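Local coordinates for protein 5-ketofructose reductase (Gluconobacter sp., PDB 7COK) that probably reduces 5-ketofructose to fructose with a nicotinamide cofactor, as a member of the shikimate dehydrogenase family, at residues Ala34-Arg39 with Ile262-Thr267; Glu142-Gly147 with Asp170-Thr175; Gly250-Gln255 with Gln275-Ile280. All coordinates share one frame; numbering follows the deposited sequence.

How the contacts relate
Contacts 1 and 3 lie about 17 Å apart, centre to centre, and share helix 248-264. Contact 3 packs the start of this helix against helix 270-281. Contact 1 joins the far end of the helix to the turn between helix 23-34 and strand 38-44, outermost of the mixed sheet within this chain. Their segments alternate along the chain. Contact 2 is nested in the loop closed by contact 1 and comes before contact 3. It joins two helix ends beside the parallel sheet. Its centre is about 31 Å from that of contact 1 and about 28 Å from that of contact 3. The C-terminal helices thus return to the N-terminal substrate-binding region, while contact 2 stays within the Rossmann-type region.

Contact 1: Ala34-Arg39 with Ile262-Thr267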
# COMPACT_ATOMS: atom_id res chain seq x y z
N ALA A 34 18.53 -1.79 1.35
CA ALA A 34 18.79 -1.12 2.66
C ALA A 34 18.31 -1.95 3.84
O ALA A 34 18.63 -1.63 4.98
CB ALA A 34 18.16 0.27 2.71
N GLY A 35 17.52 -2.98 3.55
CA GLY A 35 16.87 -3.81 4.58
C GLY A 35 15.77 -3.04 5.30
O GLY A 35 15.48 -3.31 6.47
N LEU A 36 15.15 -2.11 4.58
CA LEU A 36 14.13 -1.24 5.15
C LEU A 36 12.80 -1.89 4.91
O LEU A 36 12.49 -2.31 3.78
CB LEU A 36 14.18 0.14 4.47
CG LEU A 36 14.28 1.45 5.25
CD1 LEU A 36 13.75 2.59 4.38
CD2 LEU A 36 13.56 1.41 6.58
N ASP A 37 12.02 -2.02 5.98
CA ASP A 37 10.67 -2.56 5.85
C ASP A 37 9.73 -1.43 5.43
O ASP A 37 9.01 -0.84 6.23
CB ASP A 37 10.20 -3.26 7.12
CG ASP A 37 8.79 -3.80 6.99
OD1 ASP A 37 8.31 -3.98 5.83
OD2 ASP A 37 8.13 -4.03 8.03
N ALA A 38 9.79 -1.14 4.14
CA ALA A 38 9.02 -0.04 3.54
C ALA A 38 8.46 -0.55 2.23
O ALA A 38 9.04 -1.45 1.60
CB ALA A 38 9.89 1.21 3.34
N ARG A 39 7.32 0.02 1.82
CA ARG A 39 6.65 -0.36 0.59
C ARG A 39 6.29 0.89 -0.18
O ARG A 39 6.06 1.93 0.40
CB ARG A 39 5.38 -1.13 0.92
CG ARG A 39 5.61 -2.38 1.76
CD ARG A 39 4.32 -3.13 2.00
NE ARG A 39 3.98 -3.88 0.80
CZ ARG A 39 2.99 -4.75 0.71
NH1 ARG A 39 2.20 -4.99 1.74
NH2 ARG A 39 2.81 -5.38 -0.44
N ILE A 262 13.68 12.75 1.60
CA ILE A 262 12.63 13.64 2.13
C ILE A 262 11.66 12.85 3.00
O ILE A 262 11.28 13.31 4.07
CB ILE A 262 11.90 14.40 0.98
CG1 ILE A 262 12.84 15.45 0.37
CG2 ILE A 262 10.61 15.08 1.47
CD1 ILE A 262 12.38 16.04 -0.95
N TRP A 263 11.25 11.68 2.54
CA TRP A 263 10.25 10.88 3.25
C TRP A 263 10.73 10.21 4.53
O TRP A 263 9.99 10.15 5.54
CB TRP A 263 9.73 9.78 2.34
CG TRP A 263 8.96 10.26 1.15
CD1 TRP A 263 8.33 11.47 1.00
CD2 TRP A 263 8.66 9.50 -0.00
NE1 TRP A 263 7.71 11.52 -0.22
CE2 TRP A 263 7.87 10.31 -0.85
CE3 TRP A 263 9.00 8.21 -0.43
CZ2 TRP A 263 7.42 9.87 -2.10
CZ3 TRP A 263 8.55 7.77 -1.65
CH2 TRP A 263 7.77 8.60 -2.49
N LEU A 264 11.95 9.68 4.48
CA LEU A 264 12.38 8.71 5.50
C LEU A 264 13.73 8.96 6.11
O LEU A 264 14.16 8.22 7.00
CB LEU A 264 12.38 7.29 4.91
CG LEU A 264 11.00 6.67 4.78
CD1 LEU A 264 11.11 5.43 3.92
CD2 LEU A 264 10.43 6.37 6.16
N GLY A 265 14.43 9.99 5.63
CA GLY A 265 15.77 10.30 6.13
C GLY A 265 16.83 9.25 5.86
O GLY A 265 17.79 9.16 6.61
N ARG A 266 16.62 8.43 4.82
CA ARG A 266 17.59 7.42 4.37
C ARG A 266 18.00 7.73 2.94
O ARG A 266 17.15 8.18 2.14
CB ARG A 266 17.01 6.01 4.40
CG ARG A 266 17.25 5.23 5.66
CD ARG A 266 15.95 5.19 6.43
NE ARG A 266 16.16 4.66 7.77
CZ ARG A 266 15.46 5.04 8.83
NH1 ARG A 266 14.51 5.98 8.74
NH2 ARG A 266 15.75 4.47 10.00
N THR A 267 19.28 7.49 2.63
CA THR A 267 19.82 7.63 1.28
C THR A 267 19.92 6.22 0.70
O THR A 267 20.78 5.41 1.14
CB THR A 267 21.19 8.33 1.31
OG1 THR A 267 21.01 9.67 1.81
CG2 THR A 267 21.85 8.39 -0.08
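L36 reaches across from the turn between helix 23-34 and strand 38-44 of the substrate-binding domain to meet L264 and R266, where helix 248-264 ends. The helix carries the C-terminal part of the chain back to the N-terminal mixed sheet. L36 follows G35, whose positive phi closes helix 23-34 in a Schellman motif. Its CD1 does the touching. It lies 3.9 Å from L264 CD1, and the two leucine side chains cross at a slant. With chi1 at -77°, the L264 chain brings CD1 to L36. The same L264 methyl also faces A38, with A38 CB 4.4 Å from L264 CD1. I9 of the neighbouring strand touches L36, A38 and L264, which ties the patch to the sheet. R266 adds the aliphatic part of its chain, and its CD is 4.0 Å from L36 CD1. This chain bends at chi2 (105°) and curls back to the helix end. The contact lies near the surface and is carried by methyl and methylene groups. The charged end of the arginine is held within its own segment: R266 NH1 donates to L264 O at 2.9 Å, and that oxygen sits 21° out of the guanidinium plane.

Contact 2: Glu142-Gly147 with Asp170-Thr175; sequences ELALAG and DKTEAT
A144 sets its methyl group against T172 and A174. A144 CB is 3.4 Å from T172 OG1 and 3.7 Å from T172 CG2, so the threonine fork meets it with both branches. On the A174 side, the methyl carbons A144 CB and A174 CB are 3.8 Å apart. A bridging water donates to A144 O at 3.0 Å and accepts from E173 N at 3.1 Å. The next shell fixes the threonine. T172 OG1 lies between its own backbone N and carbonyl carbon (chi1 89°). From there it accepts from A174 N at 3.1 Å, closing an ST turn, and it also bonds to I168 O of helix 158-171. I168 touches both A144 and A174. G147 has positive phi and ends helix 134-145 in a Schellman motif. Further out is the Rossmann-type parallel sheet, where I151 of strand 150-155 touches A144. The contact therefore joins the C-terminal ends of two successive helices that pack beside this sheet. Its chemistry is mixed: small methyl groups allow a close approach, with A144 and A174 CA atoms 5.3 Å apart, while the threonine hydroxyl and the water satisfy backbone groups at the helix ends.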
# COMPACT_ATOMS: atom_id res chain seq x y z
N GLU A 142 15.45 25.09 -10.81
CA GLU A 142 16.46 24.53 -9.90
C GLU A 142 17.86 25.08 -10.18
O GLU A 142 18.62 25.40 -9.26
CB GLU A 142 16.46 23.01 -9.91
CG GLU A 142 15.18 22.33 -9.41
CD GLU A 142 14.81 22.57 -7.95
OE1 GLU A 142 15.58 23.16 -7.17
OE2 GLU A 142 13.71 22.15 -7.56
N LEU A 143 18.20 25.25 -11.44
CA LEU A 143 19.48 25.84 -11.80
C LEU A 143 19.59 27.29 -11.34
O LEU A 143 20.64 27.70 -10.81
CB LEU A 143 19.67 25.75 -13.32
CG LEU A 143 20.18 24.45 -13.93
CD1 LEU A 143 19.83 24.49 -15.39
CD2 LEU A 143 21.69 24.36 -13.77
N ALA A 144 18.52 28.06 -11.56
CA ALA A 144 18.46 29.45 -11.13
C ALA A 144 18.60 29.58 -9.63
O ALA A 144 19.41 30.38 -9.17
CB ALA A 144 17.17 30.08 -11.61
N LEU A 145 17.85 28.78 -8.85
CA LEU A 145 17.98 28.78 -7.38
C LEU A 145 19.35 28.31 -6.90
O LEU A 145 19.81 28.71 -5.82
CB LEU A 145 16.85 27.97 -6.72
CG LEU A 145 15.42 28.48 -6.93
CD1 LEU A 145 14.48 27.51 -6.24
CD2 LEU A 145 15.21 29.92 -6.47
N ALA A 146 20.02 27.51 -7.72
CA ALA A 146 21.35 27.02 -7.38
C ALA A 146 22.47 27.94 -7.86
O ALA A 146 23.65 27.55 -7.83
CB ALA A 146 21.54 25.63 -7.95
N GLY A 147 22.10 29.12 -8.37
CA GLY A 147 23.06 30.16 -8.71
C GLY A 147 23.55 30.26 -10.14
O GLY A 147 24.51 30.99 -10.40
N ASP A 170 11.96 37.14 -13.45
CA ASP A 170 11.03 37.74 -12.48
C ASP A 170 11.18 37.22 -11.07
O ASP A 170 10.90 37.94 -10.10
CB ASP A 170 9.59 37.53 -12.91
CG ASP A 170 9.25 38.24 -14.21
OD1 ASP A 170 10.03 39.11 -14.63
OD2 ASP A 170 8.18 37.91 -14.78
N LYS A 171 11.59 35.96 -10.94
CA LYS A 171 11.58 35.29 -9.65
C LYS A 171 12.93 34.80 -9.14
O LYS A 171 13.00 34.24 -8.05
CB LYS A 171 10.56 34.13 -9.64
CG LYS A 171 9.10 34.54 -9.85
CD LYS A 171 8.62 35.63 -8.89
CE LYS A 171 8.68 35.20 -7.43
NZ LYS A 171 8.62 36.42 -6.57
N THR A 172 13.99 35.01 -9.90
CA THR A 172 15.33 34.53 -9.53
C THR A 172 16.42 35.56 -9.81
O THR A 172 16.16 36.59 -10.43
CB THR A 172 15.68 33.17 -10.20
OG1 THR A 172 16.31 33.39 -11.48
CG2 THR A 172 14.44 32.27 -10.38
N GLU A 173 17.63 35.27 -9.35
CA GLU A 173 18.79 36.13 -9.61
C GLU A 173 19.42 35.88 -10.98
O GLU A 173 20.21 36.69 -11.46
CB GLU A 173 19.83 35.98 -8.50
CG GLU A 173 19.31 36.22 -7.08
CD GLU A 173 18.33 37.38 -6.97
OE1 GLU A 173 17.14 37.11 -6.68
OE2 GLU A 173 18.74 38.54 -7.16
N ALA A 174 19.04 34.76 -11.60
CA ALA A 174 19.54 34.35 -12.90
C ALA A 174 18.88 35.14 -14.01
O ALA A 174 17.75 35.62 -13.87
CB ALA A 174 19.30 32.85 -13.11
N THR A 175 19.61 35.29 -15.11
CA THR A 175 19.06 35.86 -16.34
C THR A 175 18.49 34.75 -17.21
O THR A 175 19.16 33.75 -17.45
CB THR A 175 20.13 36.66 -17.11
OG1 THR A 175 20.61 37.72 -16.27
CG2 THR A 175 19.56 37.25 -18.40
O HOH W 1 17.87 32.57 -7.89

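Contact 3: Gly250-Gln255 with Gln275-Ile280; sequences GMLVNQ and QTLENI
The backbone bond from N279 N to Q275 O, 2.9 Å long, spans L277, the residue that meets both L252 and V253 across the contact. A matching bond from N254 N to G250 O, also 2.9 Å, spans the two partners. Both segments are regular helix here. L277 CG stands anti to its carbonyl carbon, beside the backbone N (chi1 -70°), and the chain then extends toward the other helix. One methyl does the work. L277 CD1 is 4.0 Å from V253 CG2 and 4.1 Å from L252 CD1. The beta carbon of L252 is close as well, with L252 CB 4.1 Å from L277 CD1. The two leucine side chains lie roughly perpendicular. V253 and L277 instead lie alongside each other and point opposite ways. V253 CG1 is anti to the backbone N (chi1 171°), which places CG2 beside that N and against the leucine.

These are the last two helices of the chain, 248-264 and 270-281, in the C-terminal region of the shikimate dehydrogenase family. They fold back on the N-terminal region: M26 of helix 23-34 touches both V253 and L277. P227, in a loop, lies against L252.

Polar groups keep to their own helices or to other neighbours. Q275 NE2 makes a weak hydrogen bond to N279 OD1, 2.9 Å away, one turn on. T276 OG1 bonds to V272 O one turn back. At the end of the segment, I280 packs on F6 of the second subunit.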
# COMPACT_ATOMS: atom_id res chain seq x y z
N GLY A 250 20.20 8.00 -14.71
CA GLY A 250 20.82 8.47 -13.48
C GLY A 250 20.00 9.56 -12.80
O GLY A 250 19.94 9.67 -11.58
N MET A 251 19.38 10.42 -13.61
CA MET A 251 18.59 11.53 -13.06
C MET A 251 17.33 11.02 -12.37
O MET A 251 16.97 11.49 -11.28
CB MET A 251 18.23 12.52 -14.16
CG MET A 251 19.39 13.23 -14.79
SD MET A 251 18.75 14.40 -16.00
CE MET A 251 20.19 14.56 -17.07
N LEU A 252 16.66 10.06 -13.00
CA LEU A 252 15.53 9.40 -12.37
C LEU A 252 15.92 8.72 -11.06
O LEU A 252 15.21 8.83 -10.06
CB LEU A 252 14.94 8.37 -13.34
CG LEU A 252 13.76 8.71 -14.24
CD1 LEU A 252 13.31 7.40 -14.86
CD2 LEU A 252 12.62 9.38 -13.49
N VAL A 253 17.06 8.03 -11.05
CA VAL A 253 17.55 7.42 -9.82
C VAL A 253 17.75 8.47 -8.74
O VAL A 253 17.28 8.31 -7.61
CB VAL A 253 18.81 6.59 -10.10
CG1 VAL A 253 19.46 6.12 -8.80
CG2 VAL A 253 18.45 5.38 -10.95
N ASN A 254 18.42 9.57 -9.11
CA ASN A 254 18.63 10.66 -8.15
C ASN A 254 17.35 11.24 -7.60
O ASN A 254 17.29 11.60 -6.43
CB ASN A 254 19.51 11.76 -8.74
CG ASN A 254 20.96 11.35 -8.85
OD1 ASN A 254 21.45 10.55 -8.02
ND2 ASN A 254 21.68 11.88 -9.83
N GLN A 255 16.34 11.35 -8.45
CA GLN A 255 15.05 11.88 -8.03
C GLN A 255 14.40 10.96 -6.98
O GLN A 255 13.84 11.42 -5.98
CB GLN A 255 14.14 11.97 -9.24
CG GLN A 255 12.82 12.62 -8.94
CD GLN A 255 12.17 13.18 -10.19
OE1 GLN A 255 11.25 13.97 -10.08
NE2 GLN A 255 12.67 12.80 -11.39
N GLN A 275 20.36 -0.26 -11.78
CA GLN A 275 20.33 -1.57 -12.42
C GLN A 275 18.91 -2.09 -12.60
O GLN A 275 18.60 -2.67 -13.64
CB GLN A 275 21.22 -2.59 -11.69
CG GLN A 275 21.47 -3.89 -12.49
CD GLN A 275 21.98 -3.68 -13.92
OE1 GLN A 275 22.71 -2.73 -14.21
NE2 GLN A 275 21.58 -4.56 -14.84
N THR A 276 18.03 -1.79 -11.63
CA THR A 276 16.61 -2.15 -11.74
C THR A 276 15.94 -1.51 -12.98
O THR A 276 15.23 -2.18 -13.73
CB THR A 276 15.88 -1.76 -10.44
OG1 THR A 276 16.46 -2.49 -9.35
CG2 THR A 276 14.39 -2.06 -10.50
N LEU A 277 16.19 -0.21 -13.18
CA LEU A 277 15.69 0.48 -14.38
C LEU A 277 16.34 -0.05 -15.66
O LEU A 277 15.65 -0.25 -16.66
CB LEU A 277 15.91 1.99 -14.24
CG LEU A 277 15.10 2.82 -13.25
CD1 LEU A 277 15.49 4.27 -13.45
CD2 LEU A 277 13.60 2.64 -13.47
N GLU A 278 17.64 -0.34 -15.63
CA GLU A 278 18.31 -0.91 -16.83
C GLU A 278 17.67 -2.24 -17.22
O GLU A 278 17.40 -2.47 -18.42
CB GLU A 278 19.80 -1.12 -16.59
CG GLU A 278 20.63 0.12 -16.28
CD GLU A 278 21.12 0.90 -17.49
OE1 GLU A 278 20.85 0.53 -18.65
OE2 GLU A 278 21.81 1.92 -17.28
N ASN A 279 17.37 -3.09 -16.23
CA ASN A 279 16.70 -4.37 -16.50
C ASN A 279 15.28 -4.20 -17.06
O ASN A 279 14.91 -4.90 -18.01
CB ASN A 279 16.67 -5.28 -15.26
CG ASN A 279 18.05 -5.77 -14.83
OD1 ASN A 279 19.01 -5.69 -15.58
ND2 ASN A 279 18.12 -6.32 -13.61
N ILE A 280 14.51 -3.28 -16.48
CA ILE A 280 13.16 -2.96 -16.95
C ILE A 280 13.16 -2.46 -18.40
O ILE A 280 12.33 -2.89 -19.20
CB ILE A 280 12.47 -1.96 -16.00
CG1 ILE A 280 12.10 -2.65 -14.68
CG2 ILE A 280 11.18 -1.40 -16.60
CD1 ILE A 280 11.91 -1.69 -13.53